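Local coordinates for protein polyporopepsin (Irpex lacteus, PDB 1WKR) that cleaves peptide bonds with broad specificity as a pepsin-like aspartic endopeptidase and clots milk, at residues A[80-85]-A[135-140]; A[149-154]-A[275-280]; A[240-245]-A[280-285]. All coordinates share one frame; numbering follows the deposited sequence.

Two of the three contacts are neighbours and the third stands well apart. Contacts 2 and 3 have centres about 12 Å apart and share Thr280, the end of 275-280 and the start of 280-285. Through that residue the turn used by 149-154 is continuous with the loop that meets 240-245, and a probable hydrogen bond from Gly284 N to Asn279 O (2.9 Å) ties the two together. Contact 1 has its centre about 34 Å from that of contact 2 and about 41 Å from that of contact 3, across the middle of the molecule from the latter. None lies at the catalytic aspartates, Asp32 and Asp212; all three are structural packing around the two-lobed pepsin fold.

Contact 1 of 3, residues A[80-85]-A[135-140]; sequences GSLTIP and QGTIPT
The amide of Gln135 reaches across to the strand through Thr83, and its NE2 donates to the carbonyl oxygen of Thr83 over 2.8 Å. This bond is bent, with an angle of 135° at the hydrogen, and the acceptor lies out of the amide plane. NE2 also donates to Thr137 OG1 at 2.8 Å, a straighter bond, so the two acceptors together limit rotation of the amide. Gln135 CG sits between its own backbone N and carbonyl carbon (chi1 82°), and from there an extended chain carries the amide out to the strand. On the amide's other branch Gln135 OE1 rests 3.4 Å from Pro85 CD, beside the CA of Ile84. This half of the contact lies toward solvent, where Thr83 and Pro85 are exposed.

Gln135 follows helix 128-134, and Gly136, with positive phi, closes that helix in a Schellman motif. Beyond it the packing becomes apolar, and the buried Leu82 and Ile138 form the tight part. Leu82 sends its two methyls to different partners: CD2 lies 3.7 Å from Thr137 CG2, and CD1 lies 4.2 Å from Ile138 CG2, with the leucine and isoleucine side chains crossing near a right angle. Both also pack against Phe162 of strand 155-162. Leu82 and Ile84 touch Leu132 as well, so helix 128-134 covers this pair.

Contact 2 of 3, residues A[149-154]-A[275-280]; sequences PTTSES and PRNLNT
Asn277 ND2 donates to the backbone carbonyl oxygen of Thr151 over 2.8 Å, and the bond is fairly straight, 157° at the hydrogen. The oxygen lies in the plane of the asparagine amide, but seen from the carbonyl the donor is tilted well out of plane, by 33°. With Asn277 CG placed between its backbone N and carbonyl carbon (chi1 76°), the amide leans toward the loop. The amide's oxygen, OD1, comes up beside the threonine, 3.7 Å from Thr151 CB, and the two side chains cross at about a right angle.

Next to this bond Leu278 presses into the loop and is the residue of 275-280 most covered by it. Its CD1 methyl comes 3.5 Å from the carbonyl oxygen of Ser152 and also faces CG2 of Thr150. The leucine and glutamate side chains of Leu278 and Glu153 slide past one another in opposite senses. Glu153 bends beyond CG to bring its carboxylate alongside Leu278 CD2; the approach of OE2 to CD2 is so short that its exact value is doubtful. A water bridges the two segments, donating to Glu153 OE2 at 2.9 Å and bonding Thr280 OG1 at 2.7 Å. Pro275 adds a contact of its own: its CB sits 3.5 Å from Thr150 O.

The loop 149-154 links strands 142-146 and 155-162, and Thr150 also packs on Asn9 of strand 3-9. Its partner is a 3-10 turn between strands 263-267 and 289-295, where Arg276 forms a salt bridge with the terminal carboxylate of Asn340 and touches Val289.

Contact 3 of 3, residues A[240-245]-A[280-285]; sequences TGLLRL and TAIGGS
Thr240 and Ile282 meet methyl to methyl, their side chains crossing obliquely. Thr240 CG2 lies 3.4 Å from Ile282 CD1 and equally close to Gly284 CA, both tighter than usual for carbon pairs, so the methyl is pressed against both the isoleucine tip and the Gly284 backbone. Ile282 is folded to achieve this: CG1 stands between its backbone N and carbonyl carbon (chi1 55°), and a further turn at chi2 swings CD1 toward 240-245. Leu242 approaches the same CD1 at about a right angle, its own CD1 at 4.1 Å, so the isoleucine tip has the threonine and the leucine as neighbours.

The backbones also close up here. Thr240 CA points its hydrogen at the carbonyl oxygen of Ile282, a CA-H...O contact of 3.3 Å, and a water donates to both Thr240 O and Ile282 O, tying the two carbonyls together. Gly283 follows with backbone angles at which a CB would jam against that same Ile282 oxygen.

Farther along, the extended Arg244 lays its guanidinium edge toward Ser285 OG, which lies near its plane, 3.3 Å from NH1; the serine hydroxyl is hydrogen-bonded to Ser288 OG. Thr240, Leu242 and Arg244 all pack on Tyr290 of strand 289-295.

Leu242 N donates to Thr240 OG1 (3.0 Å), an ST turn; OG1 is also hydrogen-bonded to Asp237 OD2. The turn leads into a weakly bonded strand, about 243-245, which pairs antiparallel with strand 289-295 in the pepsin-like aspartic protease fold.

Contact 1 of 3, residues A[80-85]-A[135-140]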
loop_
_atom_site.group_PDB
_atom_site.type_symbol
_atom_site.label_atom_id
_atom_site.label_comp_id
_atom_site.label_asym_id
_atom_site.label_seq_id
_atom_site.Cartn_x
_atom_site.Cartn_y
_atom_site.Cartn_z
ATOM N N GLY A 80 -3.087 6.496 17.159
ATOM C CA GLY A 80 -2.125 6.389 18.325
ATOM C C GLY A 80 -2.366 7.516 19.235
ATOM O O GLY A 80 -3.599 7.702 19.751
ATOM N N SER A 81 -1.420 8.367 19.538
ATOM C CA SER A 81 -1.503 9.547 20.392
ATOM C C SER A 81 -1.776 10.791 19.712
ATOM O O SER A 81 -1.708 11.946 20.251
ATOM C CB SER A 81 -0.252 9.725 21.303
ATOM O OG SER A 81 0.748 10.077 20.448
ATOM N N LEU A 82 -2.066 10.734 18.395
ATOM C CA LEU A 82 -2.332 11.934 17.562
ATOM C C LEU A 82 -3.818 12.058 17.386
ATOM O O LEU A 82 -4.543 11.063 17.144
ATOM C CB LEU A 82 -1.625 11.804 16.220
ATOM C CG LEU A 82 -0.102 11.514 16.313
ATOM C CD1 LEU A 82 0.411 11.444 14.875
ATOM C CD2 LEU A 82 0.657 12.625 17.058
ATOM N N THR A 83 -4.302 13.284 17.426
ATOM C CA THR A 83 -5.772 13.562 17.244
ATOM C C THR A 83 -5.963 14.565 16.189
ATOM O O THR A 83 -5.244 15.647 16.164
ATOM C CB THR A 83 -6.349 14.047 18.559
ATOM O OG1 THR A 83 -6.136 12.986 19.567
ATOM C CG2 THR A 83 -7.802 14.273 18.489
ATOM N N ILE A 84 -6.925 14.377 15.301
ATOM C CA ILE A 84 -7.276 15.270 14.244
ATOM C C ILE A 84 -8.706 15.698 14.410
ATOM O O ILE A 84 -9.622 14.913 14.071
ATOM C CB ILE A 84 -7.153 14.607 12.830
ATOM C CG1 ILE A 84 -5.773 13.983 12.685
ATOM C CG2 ILE A 84 -7.432 15.646 11.760
ATOM C CD1 ILE A 84 -5.738 12.969 11.508
ATOM N N PRO A 85 -8.986 16.874 14.914
ATOM C CA PRO A 85 -10.381 17.350 14.996
ATOM C C PRO A 85 -10.831 17.712 13.472
ATOM O O PRO A 85 -9.980 18.208 12.736
ATOM C CB PRO A 85 -10.282 18.632 15.887
ATOM C CG PRO A 85 -8.827 18.992 16.064
ATOM C CD PRO A 85 -8.013 17.849 15.535
ATOM N N GLN A 135 -2.377 21.374 11.180
ATOM C CA GLN A 135 -2.803 21.732 12.523
ATOM C C GLN A 135 -1.620 21.863 13.462
ATOM O O GLN A 135 -1.832 22.240 14.648
ATOM C CB GLN A 135 -3.802 20.677 13.034
ATOM C CG GLN A 135 -3.169 19.481 13.576
ATOM C CD GLN A 135 -4.215 18.291 13.869
ATOM O OE1 GLN A 135 -5.383 18.400 13.446
ATOM N NE2 GLN A 135 -3.710 17.232 14.468
ATOM N N GLY A 136 -0.421 21.617 13.015
ATOM C CA GLY A 136 0.775 21.885 13.834
ATOM C C GLY A 136 1.201 20.731 14.605
ATOM O O GLY A 136 2.121 20.834 15.454
ATOM N N THR A 137 0.607 19.520 14.505
ATOM C CA THR A 137 0.917 18.376 15.356
ATOM C C THR A 137 2.251 17.702 14.912
ATOM O O THR A 137 3.177 17.481 15.808
ATOM C CB THR A 137 -0.159 17.384 15.283
ATOM O OG1 THR A 137 -1.376 18.051 15.728
ATOM C CG2 THR A 137 0.105 16.162 16.254
ATOM N N ILE A 138 2.480 17.470 13.662
ATOM C CA ILE A 138 3.714 16.769 13.219
ATOM C C ILE A 138 4.639 17.760 12.567
ATOM O O ILE A 138 4.160 18.762 11.971
ATOM C CB ILE A 138 3.361 15.565 12.320
ATOM C CG1 ILE A 138 2.704 15.998 10.996
ATOM C CG2 ILE A 138 2.523 14.606 13.110
ATOM C CD1 ILE A 138 2.460 14.811 10.040
ATOM N N PRO A 139 5.920 17.594 12.634
ATOM C CA PRO A 139 6.838 18.688 12.290
ATOM C C PRO A 139 7.104 18.825 10.774
ATOM O O PRO A 139 7.507 19.904 10.318
ATOM C CB PRO A 139 8.149 18.334 13.007
ATOM C CG PRO A 139 8.087 16.843 13.244
ATOM C CD PRO A 139 6.614 16.522 13.412
ATOM N N THR A 140 6.798 17.791 9.983
ATOM C CA THR A 140 6.908 17.898 8.480
ATOM C C THR A 140 5.843 16.969 7.930
ATOM O O THR A 140 5.299 16.117 8.643
ATOM C CB THR A 140 8.312 17.593 8.030
ATOM O OG1 THR A 140 8.439 17.968 6.654
ATOM C CG2 THR A 140 8.700 16.111 8.215
#

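Contact 2 of 3, residues A[149-154]-A[275-280]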
loop_
_atom_site.group_PDB
_atom_site.type_symbol
_atom_site.label_atom_id
_atom_site.label_comp_id
_atom_site.label_asym_id
_atom_site.label_seq_id
_atom_site.Cartn_x
_atom_site.Cartn_y
_atom_site.Cartn_z
ATOM N N PRO A 149 7.826 -9.276 6.777
ATOM C CA PRO A 149 7.246 -10.585 6.394
ATOM C C PRO A 149 6.523 -11.215 7.579
ATOM O O PRO A 149 6.763 -10.883 8.732
ATOM C CB PRO A 149 8.504 -11.409 6.027
ATOM C CG PRO A 149 9.561 -10.375 5.735
ATOM C CD PRO A 149 9.306 -9.271 6.743
ATOM N N THR A 150 5.649 -12.144 7.238
ATOM C CA THR A 150 4.839 -12.786 8.275
ATOM C C THR A 150 4.784 -14.331 8.065
ATOM O O THR A 150 4.915 -14.805 6.939
ATOM C CB THR A 150 3.514 -12.172 8.261
ATOM O OG1 THR A 150 2.785 -12.671 9.437
ATOM C CG2 THR A 150 2.651 -12.543 7.056
ATOM N N THR A 151 4.578 -15.008 9.192
ATOM C CA THR A 151 4.277 -16.491 9.181
ATOM C C THR A 151 3.072 -16.662 10.062
ATOM O O THR A 151 2.837 -17.877 10.460
ATOM C CB THR A 151 5.449 -17.305 9.755
ATOM O OG1 THR A 151 5.743 -16.879 11.051
ATOM C CG2 THR A 151 6.742 -17.128 8.875
ATOM N N SER A 152 2.296 -15.685 10.345
ATOM C CA SER A 152 0.978 -15.886 11.109
ATOM C C SER A 152 -0.039 -15.280 10.357
ATOM O O SER A 152 0.006 -14.449 9.441
ATOM C CB SER A 152 1.209 -15.258 12.524
ATOM O OG SER A 152 2.135 -15.973 13.238
ATOM N N GLU A 153 -1.356 -15.659 10.761
ATOM C CA GLU A 153 -2.485 -15.060 9.943
ATOM C C GLU A 153 -2.648 -13.655 10.245
ATOM O O GLU A 153 -3.219 -12.887 9.412
ATOM C CB GLU A 153 -3.776 -15.785 10.498
ATOM C CG GLU A 153 -3.766 -17.298 10.222
ATOM C CD GLU A 153 -3.967 -17.617 8.885
ATOM O OE1 GLU A 153 -4.812 -17.071 8.057
ATOM O OE2 GLU A 153 -3.438 -18.746 8.427
ATOM N N SER A 154 -2.310 -13.116 11.464
ATOM C CA SER A 154 -2.553 -11.749 11.799
ATOM C C SER A 154 -1.423 -11.374 12.760
ATOM O O SER A 154 -1.206 -12.135 13.821
ATOM C CB SER A 154 -3.921 -11.602 12.642
ATOM O OG SER A 154 -4.080 -10.309 13.036
ATOM N N PRO A 275 4.134 -16.624 1.665
ATOM C CA PRO A 275 4.574 -17.430 2.834
ATOM C C PRO A 275 3.968 -18.823 2.799
ATOM O O PRO A 275 2.744 -19.002 2.903
ATOM C CB PRO A 275 4.070 -16.602 4.028
ATOM C CG PRO A 275 3.024 -15.660 3.509
ATOM C CD PRO A 275 3.499 -15.364 2.096
ATOM N N ARG A 276 4.842 -19.835 2.635
ATOM C CA ARG A 276 4.345 -21.171 2.341
ATOM C C ARG A 276 3.562 -21.816 3.489
ATOM O O ARG A 276 2.613 -22.588 3.196
ATOM C CB ARG A 276 5.492 -22.074 1.943
ATOM C CG ARG A 276 6.006 -21.733 0.548
ATOM C CD ARG A 276 7.261 -22.480 0.159
ATOM N NE ARG A 276 8.436 -21.918 0.863
ATOM C CZ ARG A 276 9.700 -22.250 0.553
ATOM N NH1 ARG A 276 9.960 -23.221 -0.322
ATOM N NH2 ARG A 276 10.704 -21.586 1.104
ATOM N N ASN A 277 3.814 -21.424 4.706
ATOM C CA ASN A 277 3.006 -21.983 5.816
ATOM C C ASN A 277 1.666 -21.442 5.787
ATOM O O ASN A 277 0.761 -21.983 6.509
ATOM C CB ASN A 277 3.694 -21.791 7.169
ATOM C CG ASN A 277 3.632 -20.441 7.700
ATOM O OD1 ASN A 277 4.064 -19.414 7.074
ATOM N ND2 ASN A 277 3.009 -20.208 8.872
ATOM N N LEU A 278 1.338 -20.404 5.001
ATOM C CA LEU A 278 0.048 -19.753 4.808
ATOM C C LEU A 278 -0.505 -19.956 3.454
ATOM O O LEU A 278 -1.362 -19.217 2.980
ATOM C CB LEU A 278 0.190 -18.268 5.191
ATOM C CG LEU A 278 0.653 -17.991 6.605
ATOM C CD1 LEU A 278 0.969 -16.453 6.774
ATOM C CD2 LEU A 278 -0.460 -18.426 7.602
ATOM N N ASN A 279 -0.029 -20.994 2.708
ATOM C CA ASN A 279 -0.522 -21.235 1.390
ATOM C C ASN A 279 -2.069 -21.458 1.325
ATOM O O ASN A 279 -2.707 -21.152 0.351
ATOM C CB ASN A 279 0.168 -22.444 0.706
ATOM C CG ASN A 279 1.496 -22.129 0.136
ATOM O OD1 ASN A 279 1.879 -20.938 -0.024
ATOM N ND2 ASN A 279 2.292 -23.153 -0.204
ATOM N N THR A 280 -2.632 -22.003 2.465
ATOM C CA THR A 280 -4.097 -22.265 2.396
ATOM C C THR A 280 -4.818 -20.943 2.362
ATOM O O THR A 280 -5.982 -20.932 1.847
ATOM C CB THR A 280 -4.558 -23.090 3.625
ATOM O OG1 THR A 280 -4.224 -22.447 4.729
ATOM C CG2 THR A 280 -3.953 -24.337 3.564
HETATM O O HOH W 1 -3.149 -20.400 6.085
#

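Contact 3 of 3, residues A[240-245]-A[280-285]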
loop_
_atom_site.group_PDB
_atom_site.type_symbol
_atom_site.label_atom_id
_atom_site.label_comp_id
_atom_site.label_asym_id
_atom_site.label_seq_id
_atom_site.Cartn_x
_atom_site.Cartn_y
_atom_site.Cartn_z
ATOM N N THR A 240 -4.949 -20.923 -6.937
ATOM C CA THR A 240 -4.510 -19.680 -6.288
ATOM C C THR A 240 -4.684 -18.427 -7.061
ATOM O O THR A 240 -4.691 -17.366 -6.416
ATOM C CB THR A 240 -3.026 -19.847 -5.881
ATOM O OG1 THR A 240 -2.231 -19.960 -7.060
ATOM C CG2 THR A 240 -2.757 -21.035 -4.941
ATOM N N GLY A 241 -4.644 -18.446 -8.374
ATOM C CA GLY A 241 -4.488 -17.250 -9.116
ATOM C C GLY A 241 -3.120 -16.590 -9.092
ATOM O O GLY A 241 -2.890 -15.484 -9.569
ATOM N N LEU A 242 -2.136 -17.382 -8.553
ATOM C CA LEU A 242 -0.697 -16.936 -8.530
ATOM C C LEU A 242 0.088 -17.769 -9.466
ATOM O O LEU A 242 -0.279 -18.980 -9.770
ATOM C CB LEU A 242 -0.181 -17.047 -7.124
ATOM C CG LEU A 242 -0.901 -16.154 -6.057
ATOM C CD1 LEU A 242 -0.238 -16.314 -4.729
ATOM C CD2 LEU A 242 -0.895 -14.674 -6.480
ATOM N N LEU A 243 1.234 -17.340 -9.903
ATOM C CA LEU A 243 2.188 -18.208 -10.613
ATOM C C LEU A 243 2.716 -19.243 -9.662
ATOM O O LEU A 243 2.810 -19.002 -8.458
ATOM C CB LEU A 243 3.329 -17.362 -11.089
ATOM C CG LEU A 243 3.054 -16.420 -12.256
ATOM C CD1 LEU A 243 4.259 -15.505 -12.526
ATOM C CD2 LEU A 243 2.642 -17.160 -13.520
ATOM N N ARG A 244 3.076 -20.409 -10.169
ATOM C CA ARG A 244 3.654 -21.483 -9.378
ATOM C C ARG A 244 4.991 -21.915 -9.990
ATOM O O ARG A 244 5.162 -21.957 -11.190
ATOM C CB ARG A 244 2.731 -22.691 -9.277
ATOM C CG ARG A 244 3.176 -23.814 -8.361
ATOM C CD ARG A 244 2.215 -25.109 -8.298
ATOM N NE ARG A 244 2.983 -26.285 -7.611
ATOM C CZ ARG A 244 2.624 -26.863 -6.511
ATOM N NH1 ARG A 244 1.457 -26.640 -5.835
ATOM N NH2 ARG A 244 3.491 -27.687 -5.930
ATOM N N LEU A 245 5.925 -22.269 -9.085
ATOM C CA LEU A 245 7.215 -22.854 -9.466
ATOM C C LEU A 245 7.279 -24.292 -8.867
ATOM O O LEU A 245 6.802 -24.556 -7.830
ATOM C CB LEU A 245 8.390 -22.053 -8.815
ATOM C CG LEU A 245 8.527 -20.615 -9.288
ATOM C CD1 LEU A 245 9.767 -20.012 -8.601
ATOM C CD2 LEU A 245 8.678 -20.568 -10.808
ATOM N N THR A 280 -2.632 -22.003 2.465
ATOM C CA THR A 280 -4.097 -22.265 2.396
ATOM C C THR A 280 -4.818 -20.943 2.362
ATOM O O THR A 280 -5.982 -20.932 1.847
ATOM C CB THR A 280 -4.558 -23.090 3.625
ATOM O OG1 THR A 280 -4.224 -22.447 4.729
ATOM C CG2 THR A 280 -3.953 -24.337 3.564
ATOM N N ALA A 281 -4.258 -19.878 2.803
ATOM C CA ALA A 281 -4.951 -18.542 2.834
ATOM C C ALA A 281 -5.265 -18.103 1.432
ATOM O O ALA A 281 -6.150 -17.247 1.206
ATOM C CB ALA A 281 -4.156 -17.505 3.571
ATOM N N ILE A 282 -4.518 -18.527 0.409
ATOM C CA ILE A 282 -4.722 -18.202 -1.020
ATOM C C ILE A 282 -5.188 -19.368 -1.872
ATOM O O ILE A 282 -5.205 -19.316 -3.062
ATOM C CB ILE A 282 -3.511 -17.492 -1.604
ATOM C CG1 ILE A 282 -2.191 -18.272 -1.409
ATOM C CG2 ILE A 282 -3.460 -16.009 -1.262
ATOM C CD1 ILE A 282 -1.789 -19.188 -2.294
ATOM N N GLY A 283 -5.585 -20.464 -1.154
ATOM C CA GLY A 283 -6.200 -21.624 -1.904
ATOM C C GLY A 283 -5.160 -22.623 -2.383
ATOM O O GLY A 283 -5.448 -23.442 -3.111
ATOM N N GLY A 284 -3.921 -22.413 -1.909
ATOM C CA GLY A 284 -2.801 -23.261 -2.400
ATOM C C GLY A 284 -2.623 -24.556 -1.454
ATOM O O GLY A 284 -3.283 -24.599 -0.448
ATOM N N SER A 285 -1.737 -25.289 -1.957
ATOM C CA SER A 285 -1.437 -26.545 -1.119
ATOM C C SER A 285 -0.137 -26.434 -0.436
ATOM O O SER A 285 0.720 -25.513 -0.799
ATOM C CB SER A 285 -1.340 -27.598 -1.970
ATOM O OG SER A 285 -0.325 -27.561 -3.264
HETATM O O HOH W 2 -6.524 -17.281 -4.221
#